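PDB 3F2K: histone-lysine N-methyltransferase SETMAR from Homo sapiens, which methylates histone H3 through its SET domain, binds DNA through the mariner-derived transposase domain described here, and acts in DNA double-strand break repair. Local coordinates for residues 36-41 and 167-172; 71-76 and 87-92; 126-131 and 150-155. All coordinates share one frame; numbering follows the deposited sequence.

Interaction 1: 36-41 and 167-172; sequences TCDEKW and HVFKHL. With MG (magnesium ion), chain D.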
loop_
_atom_site.group_PDB
_atom_site.type_symbol
_atom_site.label_atom_id
_atom_site.label_comp_id
_atom_site.label_asym_id
_atom_site.label_seq_id
_atom_site.Cartn_x
_atom_site.Cartn_y
_atom_site.Cartn_z
ATOM N N THR A 36 4.918 0.850 1.707
ATOM C CA THR A 36 3.616 1.189 1.242
ATOM C C THR A 36 2.557 0.181 1.676
ATOM O O THR A 36 2.853 -1.041 1.922
ATOM C CB THR A 36 3.651 1.374 -0.331
ATOM O OG1 THR A 36 2.520 2.145 -0.766
ATOM C CG2 THR A 36 3.765 0.052 -1.094
ATOM N N CYS A 37 1.302 0.620 1.655
ATOM C CA CYS A 37 0.244 -0.260 2.145
ATOM C C CYS A 37 -1.075 0.125 1.560
ATOM O O CYS A 37 -1.181 1.183 0.939
ATOM C CB CYS A 37 0.155 -0.146 3.663
ATOM S SG CYS A 37 -0.476 1.420 4.249
ATOM N N ASP A 38 -2.059 -0.738 1.813
ATOM C CA ASP A 38 -3.450 -0.471 1.530
ATOM C C ASP A 38 -4.276 -1.566 2.179
ATOM O O ASP A 38 -3.801 -2.693 2.478
ATOM C CB ASP A 38 -3.746 -0.402 -0.004
ATOM C CG ASP A 38 -5.045 0.393 -0.321
ATOM O OD1 ASP A 38 -5.479 1.174 0.565
ATOM O OD2 ASP A 38 -5.570 0.226 -1.430
ATOM N N GLU A 39 -5.539 -1.239 2.292
ATOM C CA GLU A 39 -6.568 -2.138 2.848
ATOM C C GLU A 39 -7.372 -2.682 1.660
ATOM O O GLU A 39 -7.636 -1.979 0.649
ATOM C CB GLU A 39 -7.468 -1.343 3.815
ATOM C CG GLU A 39 -6.825 -0.947 5.197
ATOM C CD GLU A 39 -6.035 0.392 5.141
ATOM O OE1 GLU A 39 -5.945 1.005 4.070
ATOM O OE2 GLU A 39 -5.570 0.827 6.215
ATOM N N LYS A 40 -7.779 -3.937 1.786
ATOM C CA LYS A 40 -8.760 -4.496 0.841
ATOM C C LYS A 40 -9.727 -5.476 1.536
ATOM O O LYS A 40 -9.329 -6.299 2.337
ATOM C CB LYS A 40 -8.018 -5.219 -0.309
ATOM C CG LYS A 40 -8.853 -6.131 -1.184
ATOM C CD LYS A 40 -8.046 -6.645 -2.345
ATOM C CE LYS A 40 -8.861 -7.648 -3.153
ATOM N NZ LYS A 40 -9.737 -6.772 -3.957
ATOM N N TRP A 41 -11.006 -5.367 1.207
ATOM C CA TRP A 41 -11.946 -6.459 1.531
ATOM C C TRP A 41 -11.850 -7.662 0.568
ATOM O O TRP A 41 -12.081 -7.541 -0.666
ATOM C CB TRP A 41 -13.398 -5.906 1.588
ATOM C CG TRP A 41 -13.620 -4.969 2.732
ATOM C CD1 TRP A 41 -13.577 -3.613 2.693
ATOM C CD2 TRP A 41 -13.845 -5.327 4.110
ATOM N NE1 TRP A 41 -13.778 -3.102 3.949
ATOM C CE2 TRP A 41 -13.959 -4.131 4.835
ATOM C CE3 TRP A 41 -13.984 -6.544 4.788
ATOM C CZ2 TRP A 41 -14.202 -4.111 6.234
ATOM C CZ3 TRP A 41 -14.222 -6.536 6.164
ATOM C CH2 TRP A 41 -14.308 -5.328 6.878
ATOM N N HIS A 167 -0.699 -2.798 -8.139
ATOM C CA HIS A 167 0.204 -3.935 -8.317
ATOM C C HIS A 167 -0.242 -5.146 -7.503
ATOM O O HIS A 167 -0.734 -6.157 -8.077
ATOM C CB HIS A 167 1.660 -3.558 -7.928
ATOM C CG HIS A 167 2.641 -4.637 -8.255
ATOM N ND1 HIS A 167 2.808 -5.089 -9.555
ATOM C CD2 HIS A 167 3.524 -5.328 -7.483
ATOM C CE1 HIS A 167 3.719 -6.071 -9.550
ATOM N NE2 HIS A 167 4.178 -6.212 -8.309
ATOM N N VAL A 168 -0.079 -5.094 -6.182
ATOM C CA VAL A 168 -0.390 -6.293 -5.373
ATOM C C VAL A 168 -1.843 -6.728 -5.521
ATOM O O VAL A 168 -2.143 -7.912 -5.792
ATOM C CB VAL A 168 0.048 -6.117 -3.837
ATOM C CG1 VAL A 168 -0.269 -7.369 -3.052
ATOM C CG2 VAL A 168 1.573 -5.757 -3.733
ATOM N N PHE A 169 -2.779 -5.770 -5.386
ATOM C CA PHE A 169 -4.178 -6.124 -5.427
ATOM C C PHE A 169 -4.654 -6.608 -6.799
ATOM O O PHE A 169 -5.531 -7.438 -6.879
ATOM C CB PHE A 169 -5.083 -4.978 -4.859
ATOM C CG PHE A 169 -4.954 -4.806 -3.304
ATOM C CD1 PHE A 169 -4.395 -5.817 -2.529
ATOM C CD2 PHE A 169 -5.387 -3.655 -2.648
ATOM C CE1 PHE A 169 -4.240 -5.669 -1.138
ATOM C CE2 PHE A 169 -5.243 -3.520 -1.212
ATOM C CZ PHE A 169 -4.667 -4.517 -0.503
ATOM N N LYS A 170 -4.076 -6.052 -7.851
ATOM C CA LYS A 170 -4.373 -6.492 -9.202
ATOM C C LYS A 170 -4.049 -7.975 -9.365
ATOM O O LYS A 170 -4.912 -8.786 -9.780
ATOM C CB LYS A 170 -3.583 -5.639 -10.186
ATOM C CG LYS A 170 -3.518 -6.174 -11.614
ATOM C CD LYS A 170 -2.651 -5.316 -12.495
ATOM C CE LYS A 170 -1.193 -5.197 -12.035
ATOM N NZ LYS A 170 -0.494 -4.012 -12.769
ATOM N N HIS A 171 -2.852 -8.346 -8.961
ATOM C CA HIS A 171 -2.425 -9.741 -9.010
ATOM C C HIS A 171 -3.189 -10.661 -8.028
ATOM O O HIS A 171 -3.523 -11.845 -8.353
ATOM C CB HIS A 171 -0.950 -9.827 -8.778
ATOM C CG HIS A 171 -0.148 -9.314 -9.929
ATOM N ND1 HIS A 171 -0.058 -9.996 -11.122
ATOM C CD2 HIS A 171 0.518 -8.152 -10.110
ATOM C CE1 HIS A 171 0.681 -9.307 -11.973
ATOM N NE2 HIS A 171 1.029 -8.171 -11.392
ATOM N N LEU A 172 -3.545 -10.112 -6.874
ATOM C CA LEU A 172 -4.395 -10.856 -5.919
ATOM C C LEU A 172 -5.794 -11.109 -6.504
ATOM O O LEU A 172 -6.269 -12.243 -6.390
ATOM C CB LEU A 172 -4.539 -10.099 -4.598
ATOM C CG LEU A 172 -5.408 -10.770 -3.489
ATOM C CD1 LEU A 172 -4.775 -12.141 -3.025
ATOM C CD2 LEU A 172 -5.466 -9.776 -2.308
HETATM MG MG MG D . -7.291 2.410 0.468
HETATM O O HOH W 1 -7.298 2.120 -1.718
HETATM O O HOH W 2 -7.190 2.785 2.592
HETATM O O HOH W 3 -8.355 0.717 0.860
HETATM O O HOH W 4 -9.102 3.583 0.430
#
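F169 lays its ring beneath K40, joining helix 163-176 to strand 34-43 of the RNase H-like fold that mariner transposases use for catalysis. The strand also carries D38, one of the two aspartates on the magnesium ion. K40 CB sits over one face of the ring, 3.6 Å from its centroid in a CH-pi contact and displaced toward the rim. With CG anti to the backbone N (chi1 166°) and an extended chain as far as CE, the lysine runs back over the same ring, CD coming within 3.7 Å of F169 CG. A long aliphatic chain suits this place, since it covers the ring with methylenes and still delivers NZ to N173 on the helix; the cation-pi component is long and at most weak. Further along, L172 CD2 meets K40 CD.

The far end of the ring reaches the strand backbone and the metal ligand. D38 O lies at the ring edge, near its plane, 3.6 Å from F169 CZ, while F169 CE2 touches D38 CB at 3.7 Å, the carboxylate and ring planes being 31° apart. Replacing F169 by alanine would probably leave a gap under the K40 methylenes and remove the packing against D38 CB.

Outward from the ring, N165 at the start of the helix holds D38 OD2 by a hydrogen bond, and H135 binds E39 OE2. Four waters complete the magnesium shell with D38 and D130, and the protein grips three of them here: water 1 donates to D38 OD2, water 2 to E39 OE1 and water 3 to E39 O. D38 OD1 itself stands 2.2 Å from the magnesium ion.

Interaction 2: 71-76 and 87-92; sequences KKVMVT and YSFLNP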
loop_
_atom_site.group_PDB
_atom_site.type_symbol
_atom_site.label_atom_id
_atom_site.label_comp_id
_atom_site.label_asym_id
_atom_site.label_seq_id
_atom_site.Cartn_x
_atom_site.Cartn_y
_atom_site.Cartn_z
ATOM N N LYS A 71 -20.114 -12.562 2.964
ATOM C CA LYS A 71 -19.038 -12.516 3.917
ATOM C C LYS A 71 -17.730 -12.029 3.239
ATOM O O LYS A 71 -17.500 -12.249 2.023
ATOM C CB LYS A 71 -18.845 -13.862 4.610
ATOM N N LYS A 72 -16.898 -11.390 4.062
ATOM C CA LYS A 72 -15.651 -10.754 3.613
ATOM C C LYS A 72 -14.749 -10.601 4.821
ATOM O O LYS A 72 -15.202 -10.594 5.993
ATOM C CB LYS A 72 -15.929 -9.369 2.962
ATOM C CG LYS A 72 -16.738 -8.403 3.849
ATOM C CD LYS A 72 -17.181 -7.126 3.124
ATOM C CE LYS A 72 -17.526 -6.010 4.163
ATOM N NZ LYS A 72 -18.424 -6.581 5.334
ATOM N N VAL A 73 -13.445 -10.452 4.557
ATOM C CA VAL A 73 -12.515 -10.146 5.626
ATOM C C VAL A 73 -11.592 -9.063 5.045
ATOM O O VAL A 73 -11.206 -9.143 3.869
ATOM C CB VAL A 73 -11.748 -11.423 6.119
ATOM C CG1 VAL A 73 -11.022 -12.158 4.942
ATOM C CG2 VAL A 73 -10.788 -11.118 7.300
HETATM N N MSE A 74 -11.275 -8.057 5.852
HETATM C CA MSE A 74 -10.304 -7.033 5.456
HETATM C C MSE A 74 -8.872 -7.418 5.752
HETATM O O MSE A 74 -8.529 -7.841 6.848
HETATM C CB MSE A 74 -10.618 -5.704 6.141
HETATM C CG MSE A 74 -9.736 -4.586 5.684
HETATM SE SE MSE A 74 -10.341 -2.952 6.589
HETATM C CE MSE A 74 -8.870 -2.744 7.830
ATOM N N VAL A 75 -8.024 -7.226 4.749
ATOM C CA VAL A 75 -6.565 -7.430 4.895
ATOM C C VAL A 75 -5.880 -6.075 4.687
ATOM O O VAL A 75 -6.386 -5.187 3.949
ATOM C CB VAL A 75 -6.027 -8.543 3.931
ATOM C CG1 VAL A 75 -6.156 -8.121 2.432
ATOM C CG2 VAL A 75 -4.546 -8.960 4.282
ATOM N N THR A 76 -4.751 -5.902 5.354
ATOM C CA THR A 76 -3.867 -4.765 5.194
ATOM C C THR A 76 -2.496 -5.448 4.943
ATOM O O THR A 76 -2.099 -6.412 5.627
ATOM C CB THR A 76 -3.866 -3.836 6.435
ATOM O OG1 THR A 76 -5.229 -3.470 6.763
ATOM C CG2 THR A 76 -3.031 -2.570 6.142
ATOM N N TYR A 87 1.512 -8.295 7.115
ATOM C CA TYR A 87 0.078 -8.218 6.717
ATOM C C TYR A 87 -0.782 -8.694 7.866
ATOM O O TYR A 87 -0.303 -9.416 8.758
ATOM C CB TYR A 87 -0.218 -9.037 5.448
ATOM C CG TYR A 87 0.022 -10.529 5.580
ATOM C CD1 TYR A 87 -0.988 -11.402 6.012
ATOM C CD2 TYR A 87 1.243 -11.063 5.231
ATOM C CE1 TYR A 87 -0.754 -12.767 6.083
ATOM C CE2 TYR A 87 1.504 -12.439 5.320
ATOM C CZ TYR A 87 0.518 -13.263 5.751
ATOM O OH TYR A 87 0.812 -14.597 5.790
ATOM N N SER A 88 -2.054 -8.330 7.867
ATOM C CA SER A 88 -2.880 -8.652 9.054
ATOM C C SER A 88 -4.320 -8.674 8.576
ATOM O O SER A 88 -4.663 -8.021 7.564
ATOM C CB SER A 88 -2.704 -7.621 10.187
ATOM O OG SER A 88 -3.084 -6.307 9.815
ATOM N N PHE A 89 -5.137 -9.429 9.282
ATOM C CA PHE A 89 -6.566 -9.516 8.936
ATOM C C PHE A 89 -7.335 -8.938 10.113
ATOM O O PHE A 89 -6.917 -9.118 11.250
ATOM C CB PHE A 89 -6.945 -10.975 8.708
ATOM C CG PHE A 89 -6.246 -11.566 7.534
ATOM C CD1 PHE A 89 -6.821 -11.495 6.274
ATOM C CD2 PHE A 89 -5.004 -12.159 7.671
ATOM C CE1 PHE A 89 -6.155 -12.030 5.153
ATOM C CE2 PHE A 89 -4.351 -12.700 6.538
ATOM C CZ PHE A 89 -4.926 -12.617 5.311
ATOM N N LEU A 90 -8.373 -8.171 9.806
ATOM C CA LEU A 90 -9.226 -7.560 10.818
ATOM C C LEU A 90 -10.100 -8.659 11.404
ATOM O O LEU A 90 -10.842 -9.344 10.656
ATOM C CB LEU A 90 -10.071 -6.478 10.154
ATOM C CG LEU A 90 -10.980 -5.535 10.948
ATOM C CD1 LEU A 90 -10.114 -4.556 11.719
ATOM C CD2 LEU A 90 -11.890 -4.866 9.927
ATOM N N ASN A 91 -9.951 -8.833 12.717
ATOM C CA ASN A 91 -10.541 -9.910 13.534
ATOM C C ASN A 91 -11.768 -9.458 14.325
ATOM O O ASN A 91 -11.959 -8.257 14.605
ATOM C CB ASN A 91 -9.524 -10.452 14.558
ATOM C CG ASN A 91 -8.271 -11.005 13.918
ATOM O OD1 ASN A 91 -7.168 -10.692 14.361
ATOM N ND2 ASN A 91 -8.428 -11.819 12.879
ATOM N N PRO A 92 -12.623 -10.420 14.695
ATOM C CA PRO A 92 -13.773 -10.029 15.563
ATOM C C PRO A 92 -13.316 -9.200 16.765
ATOM O O PRO A 92 -12.268 -9.495 17.360
ATOM C CB PRO A 92 -14.346 -11.383 16.049
ATOM C CG PRO A 92 -13.470 -12.481 15.415
ATOM C CD PRO A 92 -12.638 -11.840 14.316
HETATM O O HOH W 5 -12.569 -8.295 8.544
HETATM O O HOH W 6 -6.457 -5.417 8.152
#
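V75 and F89 form the tightly packed side of this antiparallel pairing, facing each other as a non-hydrogen-bonded pair with side chains that run the same way. In V75, chi1 of 66° puts CG1 between the backbone N and the carbonyl carbon and CG2 anti to N, where CG2 rests over one face of the F89 ring, 3.9 Å from its centroid. V73 CG2 joins them 4.1 Å from F89 CB, and helix 184-196 covers this face with Q184 and E188. Branched valines fit well here, being compact and at ease in extended backbone.

Between the strands, T76 N donates to S88 O and S88 N to T76 O, the second bond more bent at 144°. L90 N then reaches M74 O at 3.0 Å.

The face bearing T76 and S88 is looser and wetter. Water 6 links T76 OG1 to S88 O, and S88 OG turns to E104. Selenomethionine M74 and L90 meet lightly, M74 CB lying 4.1 Å from L90 CD2. Where the chains begin to diverge, water 5 bridges them, accepting from M74 N and donating to L90 O at 2.9 Å. This is a beta hairpin whose second strand forms an edge of the RNase H-like sheet.

Interaction 3: 126-131 and 150-155; sequences ILLHDN and EVLPHP. With MG (magnesium ion), chain D.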
loop_
_atom_site.group_PDB
_atom_site.type_symbol
_atom_site.label_atom_id
_atom_site.label_comp_id
_atom_site.label_asym_id
_atom_site.label_seq_id
_atom_site.Cartn_x
_atom_site.Cartn_y
_atom_site.Cartn_z
ATOM N N ILE A 126 9.929 5.880 4.313
ATOM C CA ILE A 126 8.976 6.873 3.821
ATOM C C ILE A 126 7.684 6.119 3.563
ATOM O O ILE A 126 7.673 5.150 2.841
ATOM C CB ILE A 126 9.474 7.502 2.451
ATOM C CG1 ILE A 126 10.832 8.221 2.625
ATOM C CG2 ILE A 126 8.362 8.479 1.888
ATOM C CD1 ILE A 126 11.447 8.654 1.249
ATOM N N LEU A 127 6.596 6.487 4.233
ATOM C CA LEU A 127 5.377 5.693 4.073
ATOM C C LEU A 127 4.525 6.314 2.966
ATOM O O LEU A 127 4.317 7.560 2.946
ATOM C CB LEU A 127 4.599 5.652 5.405
ATOM C CG LEU A 127 3.288 4.923 5.306
ATOM C CD1 LEU A 127 3.477 3.406 4.933
ATOM C CD2 LEU A 127 2.596 5.045 6.665
ATOM N N LEU A 128 4.056 5.452 2.037
ATOM C CA LEU A 128 3.094 5.866 0.988
ATOM C C LEU A 128 1.802 5.126 1.274
ATOM O O LEU A 128 1.715 3.911 1.170
ATOM C CB LEU A 128 3.637 5.372 -0.359
ATOM C CG LEU A 128 2.820 5.646 -1.646
ATOM C CD1 LEU A 128 2.122 6.906 -1.632
ATOM C CD2 LEU A 128 3.824 5.341 -2.889
ATOM N N HIS A 129 0.792 5.899 1.645
ATOM C CA HIS A 129 -0.495 5.353 1.933
ATOM C C HIS A 129 -1.571 6.402 1.580
ATOM O O HIS A 129 -1.288 7.586 1.456
ATOM C CB HIS A 129 -0.610 4.813 3.407
ATOM C CG HIS A 129 -0.569 5.817 4.527
ATOM N ND1 HIS A 129 -0.193 7.148 4.429
ATOM C CD2 HIS A 129 -0.800 5.610 5.855
ATOM C CE1 HIS A 129 -0.230 7.707 5.631
ATOM N NE2 HIS A 129 -0.611 6.799 6.503
ATOM N N ASP A 130 -2.795 5.932 1.438
ATOM C CA ASP A 130 -3.868 6.811 0.964
ATOM C C ASP A 130 -4.480 7.592 2.129
ATOM O O ASP A 130 -4.024 7.477 3.283
ATOM C CB ASP A 130 -4.879 6.041 0.070
ATOM C CG ASP A 130 -5.696 4.999 0.818
ATOM O OD1 ASP A 130 -5.877 5.095 2.060
ATOM O OD2 ASP A 130 -6.233 4.069 0.132
ATOM N N ASN A 131 -5.452 8.441 1.830
ATOM C CA ASN A 131 -5.976 9.319 2.868
ATOM C C ASN A 131 -7.163 8.782 3.656
ATOM O O ASN A 131 -7.965 9.580 4.180
ATOM C CB ASN A 131 -6.304 10.653 2.223
ATOM C CG ASN A 131 -7.594 10.603 1.403
ATOM O OD1 ASN A 131 -8.243 9.539 1.246
ATOM N ND2 ASN A 131 -8.012 11.763 0.932
ATOM N N GLU A 150 8.806 9.592 7.378
ATOM C CA GLU A 150 8.235 10.621 6.565
ATOM C C GLU A 150 6.962 10.056 5.873
ATOM O O GLU A 150 6.876 8.853 5.616
ATOM C CB GLU A 150 9.266 11.048 5.511
ATOM C CG GLU A 150 8.727 12.104 4.615
ATOM C CD GLU A 150 9.640 12.393 3.381
ATOM O OE1 GLU A 150 10.806 11.933 3.347
ATOM O OE2 GLU A 150 9.081 13.083 2.472
ATOM N N VAL A 151 5.980 10.925 5.612
ATOM C CA VAL A 151 4.831 10.486 4.794
ATOM C C VAL A 151 4.909 11.158 3.426
ATOM O O VAL A 151 5.073 12.383 3.319
ATOM C CB VAL A 151 3.477 10.763 5.477
ATOM C CG1 VAL A 151 2.279 10.296 4.550
ATOM C CG2 VAL A 151 3.380 9.924 6.813
ATOM N N LEU A 152 4.779 10.334 2.378
ATOM C CA LEU A 152 4.847 10.825 1.014
ATOM C C LEU A 152 3.500 11.505 0.646
ATOM O O LEU A 152 2.399 11.033 1.080
ATOM C CB LEU A 152 5.236 9.671 0.083
ATOM C CG LEU A 152 5.908 9.926 -1.245
ATOM C CD1 LEU A 152 7.298 10.616 -1.051
ATOM C CD2 LEU A 152 5.958 8.605 -2.054
ATOM N N PRO A 153 3.579 12.684 -0.002
ATOM C CA PRO A 153 2.400 13.325 -0.509
ATOM C C PRO A 153 1.637 12.286 -1.386
ATOM O O PRO A 153 2.260 11.576 -2.160
ATOM C CB PRO A 153 2.992 14.466 -1.433
ATOM C CG PRO A 153 4.335 14.748 -0.787
ATOM C CD PRO A 153 4.820 13.435 -0.339
ATOM N N HIS A 154 0.332 12.219 -1.242
ATOM C CA HIS A 154 -0.493 11.322 -2.101
ATOM C C HIS A 154 -1.802 12.025 -2.444
ATOM O O HIS A 154 -2.468 12.535 -1.546
ATOM C CB HIS A 154 -0.855 10.026 -1.368
ATOM C CG HIS A 154 -1.482 9.015 -2.288
ATOM N ND1 HIS A 154 -2.837 8.761 -2.309
ATOM C CD2 HIS A 154 -0.947 8.292 -3.291
ATOM C CE1 HIS A 154 -3.096 7.854 -3.243
ATOM N NE2 HIS A 154 -1.969 7.557 -3.856
ATOM N N PRO A 155 -2.127 12.141 -3.754
ATOM C CA PRO A 155 -3.357 12.865 -4.099
ATOM C C PRO A 155 -4.615 12.028 -3.945
ATOM O O PRO A 155 -4.581 10.803 -4.159
ATOM C CB PRO A 155 -3.156 13.220 -5.599
ATOM C CG PRO A 155 -2.222 12.133 -6.167
ATOM C CD PRO A 155 -1.347 11.711 -4.930
HETATM MG MG MG D . -7.291 2.410 0.468
HETATM O O HOH W 7 1.353 8.755 1.716
HETATM O O HOH W 2 -7.190 2.785 2.592
HETATM O O HOH W 4 -9.102 3.583 0.430
HETATM O O HOH W 3 -8.355 0.717 0.860
HETATM O O HOH W 1 -7.298 2.120 -1.718
#
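I126 and E150, with L127 and V151 next to them, pair two short parallel strands at one margin of the sheet. The backbone bonds are two. L127 N donates to E150 O at 2.8 Å, and L127 O receives L152 N in a nearly straight bond (176° at the hydrogen), so both polar backbone atoms of L127 are spent on segment 150-155. Past them water 7 takes over, accepting from H129 N and donating to L152 O where the chains separate.

The apolar contacts alternate between the faces of the sheet. On one, I126 CG2 meets L152 CD1 at 3.8 Å, with F30 and L21 close to the leucine; these branched side chains pack under helix 8-27, and the extended chain of E150 lies alongside I126. On the other face, V151 CG1 approaches the H129 ring obliquely, 3.8 Å from CE1, and L127 CD2 lies over one face of that ring. H154 CD2 touches L128 CD1, the two side chains crossing at about a right angle, and H154 ND1 lies 3.9 Å from D130 CA.

In the RNase H-like fold of the DDE/D transposases, the chain leaving the strand next to the first carries the second metal-binding aspartate. Here that residue is D130.

The polar and metal bonds of the side chains come last. E150 OE2 forms a salt bridge with R24. In D130, chi1 of 68° swings CG between the backbone N and carbonyl carbon, bringing OD2 to 2.0 Å from the magnesium ion, while D130 OD1 takes hydrogen bonds from water 2 and from A132 N.

After the N-terminal helix 8-27, strand 34-43 opens interaction 1, which closes only when helix 163-176 packs against it, some 125 residues later. Both other contacts fall within that span, one after the other. Interaction 2 closes a short hairpin at one margin of the sheet; interaction 3 follows, joining strands 126-128 and 150-151 at the other margin, with helices 133-136 and 140-147 between. Their centres are about 22 Å apart and they do not touch. Strand 34-43 lies between them: K40 N probably bonds V75 O on one flank, and T36 OG1 bonds L128 O on the other. Interactions 1 and 3 share the magnesium ion, each supplying one aspartate.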